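Xaa-Pro dipeptidase (Pyrococcus horikoshii, PDB 1WY2) probably splits dipeptides that carry a C-terminal proline, as a homodimeric metallopeptidase of the M24B family with a two-metal site in each subunit. Local coordinates at residues E246-K249 with K250-S254; P257-T260 with A261-D265. All coordinates share one frame; numbering follows the deposited sequence.

Contacts 1 and 2 follow one another along the chain, their centres about 12 Å apart. Contact 1 (246-254) is the last part of helix 235-254. Contact 2 (257-265) is the loop after it and the start of helix 261-274. Both are partly buried: Q248, A251, V252, A261 and L264 are buried, K250, E253 and E263 exposed. In contact 1 the regular helix bonds do the joining, and the buried Q248 reaches toward the metal-site strands. In contact 2 side chains close a helix start by a capping box, with a water at its edge. The two meet directly: CD1 of L264 packs 3.4 Å from O of A251, and I259 lies near the end of the first helix.

Contact 1 of 2, residues E246-K249 with K250-S254; sequences EAQK and KAVES
Q248 and V252, one helical turn apart, make the main side-chain contact here. The amide of Q248 slants across one methyl of V252, with NE2 of Q248 3.6 Å from CG2 of V252. The Q248 chain bends at chi2 (-91°), which turns the amide along the helix toward V252. CG2 of V252 also lies 3.2 Å from the carbonyl O of Q248, because it stands beside its own backbone N (CG1 anti to that N, chi1 173°). In the backbone, N of V252 donates to O of Q248 at 3.0 Å, one of four regular helix bonds. On the outer side, K249 and E253 come near without a salt bridge: NZ of K249 stays 5.0 Å from OE1 of E253. OG of S254 donates to O of K250 at 2.8 Å, from above the carbonyl plane. The Q248 amide is held at both ends, by D331 and R348, and its side chain lies about 6 Å from those of the metal ligands E316 and E330. A251 and V252 pack on I315 of strand 312-321, while E246, K250 and S254 touch helix 261-274.

Contact 2 of 2, residues P257-T260 with A261-D265; sequences PGIT and AKELD
T260 and E263 bond to each other in both directions and form a capping box at the start of helix 261-274. N of T260 donates to OE1 of E263 at 3.0 Å, in a nearly straight bond (169°). It meets the anti side of the carboxylate, 27° out of its plane. In return, N of E263 donates to OG1 of T260, the N-cap residue. The exact place of this hydroxyl is less sure. The chi1 of T260 (61°) sets OG1 between its backbone N and carbonyl carbon, on the side of the helix start. E263 has CG beside its own backbone N, and its extended chain carries the carboxylate back to T260. The first helix bond follows, from N of L264 to O of T260 at 3.0 Å.

A water joins the same carboxylate to the loop. It donates to O of G258 at 2.7 Å and to OE1 of E263 at 3.0 Å.

The apolar contacts come from I259. Its side chain and that of E263 lie alongside each other and run opposite ways, with CG1 of I259 3.4 Å from CB of E263. The CD1 methyl goes on to L264, 4.1 Å from CB of L264. An alanine at I259 would remove CG1 and CD1, and would probably take away an apolar contact from CB of L264 and open a gap beside CB of E263. L307 touches both I259 and L264, and L264 also packs on I313 and I315 of strand 312-321.

The box probably gives N of E263 a partner, since no full helical turn precedes it. OE1 of E263 takes both N of T260 and the water. The negative charge of the E263 carboxylate, near the helix N-terminus, is likely to be favoured by the helix dipole.

Contact 1 of 2, residues E246-K249 with K250-S254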
# COMPACT_ATOMS: atom_id res chain seq x y z
N GLU A 246 17.23 -20.42 19.40
CA GLU A 246 18.40 -21.19 18.98
C GLU A 246 18.56 -21.15 17.46
O GLU A 246 19.65 -20.93 16.94
CB GLU A 246 18.27 -22.64 19.43
CG GLU A 246 19.48 -23.50 19.10
CD GLU A 246 19.20 -24.98 19.32
OE1 GLU A 246 18.33 -25.30 20.15
OE2 GLU A 246 19.87 -25.81 18.68
N ALA A 247 17.45 -21.37 16.76
CA ALA A 247 17.45 -21.36 15.30
C ALA A 247 17.81 -19.99 14.74
O ALA A 247 18.57 -19.88 13.78
CB ALA A 247 16.08 -21.80 14.77
N GLN A 248 17.25 -18.94 15.33
CA GLN A 248 17.52 -17.58 14.86
C GLN A 248 19.00 -17.23 15.07
O GLN A 248 19.65 -16.71 14.17
CB GLN A 248 16.62 -16.58 15.59
CG GLN A 248 16.42 -15.24 14.86
CD GLN A 248 17.44 -14.18 15.24
OE1 GLN A 248 18.25 -14.38 16.14
NE2 GLN A 248 17.39 -13.05 14.55
N LYS A 249 19.52 -17.53 16.25
CA LYS A 249 20.91 -17.24 16.55
C LYS A 249 21.86 -17.97 15.61
O LYS A 249 22.82 -17.39 15.10
CB LYS A 249 21.24 -17.60 18.00
CG LYS A 249 20.71 -16.62 19.02
CD LYS A 249 21.08 -17.06 20.44
CE LYS A 249 22.59 -17.18 20.60
NZ LYS A 249 22.96 -17.72 21.94
N LYS A 250 21.58 -19.25 15.38
CA LYS A 250 22.42 -20.07 14.50
C LYS A 250 22.39 -19.53 13.07
O LYS A 250 23.43 -19.45 12.41
CB LYS A 250 21.95 -21.52 14.53
CG LYS A 250 22.85 -22.48 13.75
CD LYS A 250 24.24 -22.55 14.37
CE LYS A 250 25.11 -23.56 13.64
NZ LYS A 250 26.47 -23.65 14.25
N ALA A 251 21.21 -19.16 12.60
CA ALA A 251 21.08 -18.64 11.24
C ALA A 251 21.85 -17.33 11.09
O ALA A 251 22.57 -17.15 10.10
CB ALA A 251 19.61 -18.43 10.89
N VAL A 252 21.71 -16.43 12.05
CA VAL A 252 22.43 -15.16 11.98
C VAL A 252 23.94 -15.41 11.95
O VAL A 252 24.67 -14.79 11.17
CB VAL A 252 22.10 -14.24 13.18
CG1 VAL A 252 22.98 -13.01 13.15
CG2 VAL A 252 20.62 -13.83 13.14
N GLU A 253 24.40 -16.32 12.80
CA GLU A 253 25.83 -16.65 12.87
C GLU A 253 26.34 -17.32 11.60
O GLU A 253 27.53 -17.27 11.30
CB GLU A 253 26.10 -17.57 14.07
CG GLU A 253 25.81 -16.94 15.42
CD GLU A 253 25.83 -17.95 16.56
OE1 GLU A 253 25.64 -17.54 17.73
OE2 GLU A 253 26.03 -19.16 16.30
N SER A 254 25.43 -17.95 10.85
CA SER A 254 25.79 -18.64 9.62
C SER A 254 25.70 -17.76 8.37
O SER A 254 26.21 -18.13 7.31
CB SER A 254 24.88 -19.86 9.43
OG SER A 254 25.00 -20.76 10.52

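Contact 2 of 2, residues P257-T260 with A261-D265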
# COMPACT_ATOMS: atom_id res chain seq x y z
N PRO A 257 28.82 -14.23 3.04
CA PRO A 257 28.91 -14.33 1.58
C PRO A 257 29.26 -15.76 1.16
O PRO A 257 30.03 -16.44 1.85
CB PRO A 257 30.02 -13.35 1.23
CG PRO A 257 29.94 -12.33 2.32
CD PRO A 257 29.74 -13.19 3.55
N GLY A 258 28.71 -16.21 0.04
CA GLY A 258 29.03 -17.54 -0.43
C GLY A 258 27.95 -18.59 -0.23
O GLY A 258 27.83 -19.52 -1.02
N ILE A 259 27.17 -18.45 0.84
CA ILE A 259 26.10 -19.40 1.11
C ILE A 259 24.87 -18.97 0.32
O ILE A 259 24.67 -17.78 0.08
CB ILE A 259 25.75 -19.43 2.62
CG1 ILE A 259 24.79 -20.57 2.93
CG2 ILE A 259 25.12 -18.10 3.04
CD1 ILE A 259 24.51 -20.77 4.41
N THR A 260 24.06 -19.93 -0.12
CA THR A 260 22.86 -19.59 -0.87
C THR A 260 21.73 -19.33 0.12
O THR A 260 21.80 -19.75 1.27
CB THR A 260 22.41 -20.72 -1.81
OG1 THR A 260 22.11 -21.89 -1.04
CG2 THR A 260 23.50 -21.04 -2.82
N ALA A 261 20.69 -18.64 -0.35
CA ALA A 261 19.55 -18.33 0.50
C ALA A 261 18.92 -19.63 1.00
O ALA A 261 18.49 -19.73 2.15
CB ALA A 261 18.53 -17.52 -0.29
N LYS A 262 18.86 -20.63 0.12
CA LYS A 262 18.29 -21.93 0.47
C LYS A 262 19.10 -22.62 1.56
O LYS A 262 18.53 -23.19 2.49
CB LYS A 262 18.22 -22.83 -0.77
CG LYS A 262 17.66 -24.21 -0.49
CD LYS A 262 17.60 -25.06 -1.75
CE LYS A 262 17.03 -26.44 -1.44
NZ LYS A 262 16.88 -27.27 -2.67
N GLU A 263 20.42 -22.56 1.46
CA GLU A 263 21.28 -23.19 2.47
C GLU A 263 21.10 -22.49 3.82
O GLU A 263 21.14 -23.14 4.86
CB GLU A 263 22.75 -23.13 2.04
CG GLU A 263 23.05 -23.93 0.78
CD GLU A 263 24.50 -23.82 0.34
OE1 GLU A 263 25.07 -22.72 0.40
OE2 GLU A 263 25.07 -24.86 -0.09
N LEU A 264 20.91 -21.18 3.79
CA LEU A 264 20.72 -20.43 5.03
C LEU A 264 19.36 -20.77 5.64
O LEU A 264 19.24 -20.95 6.86
CB LEU A 264 20.83 -18.92 4.77
CG LEU A 264 20.69 -17.99 5.98
CD1 LEU A 264 21.65 -18.41 7.08
CD2 LEU A 264 20.96 -16.56 5.55
N ASP A 265 18.33 -20.86 4.80
CA ASP A 265 17.00 -21.21 5.29
C ASP A 265 17.07 -22.58 5.95
O ASP A 265 16.47 -22.81 7.01
CB ASP A 265 15.99 -21.21 4.13
CG ASP A 265 14.62 -21.73 4.54
OD1 ASP A 265 14.45 -22.97 4.65
OD2 ASP A 265 13.70 -20.90 4.75
O HOH W 1 27.32 -22.17 -1.45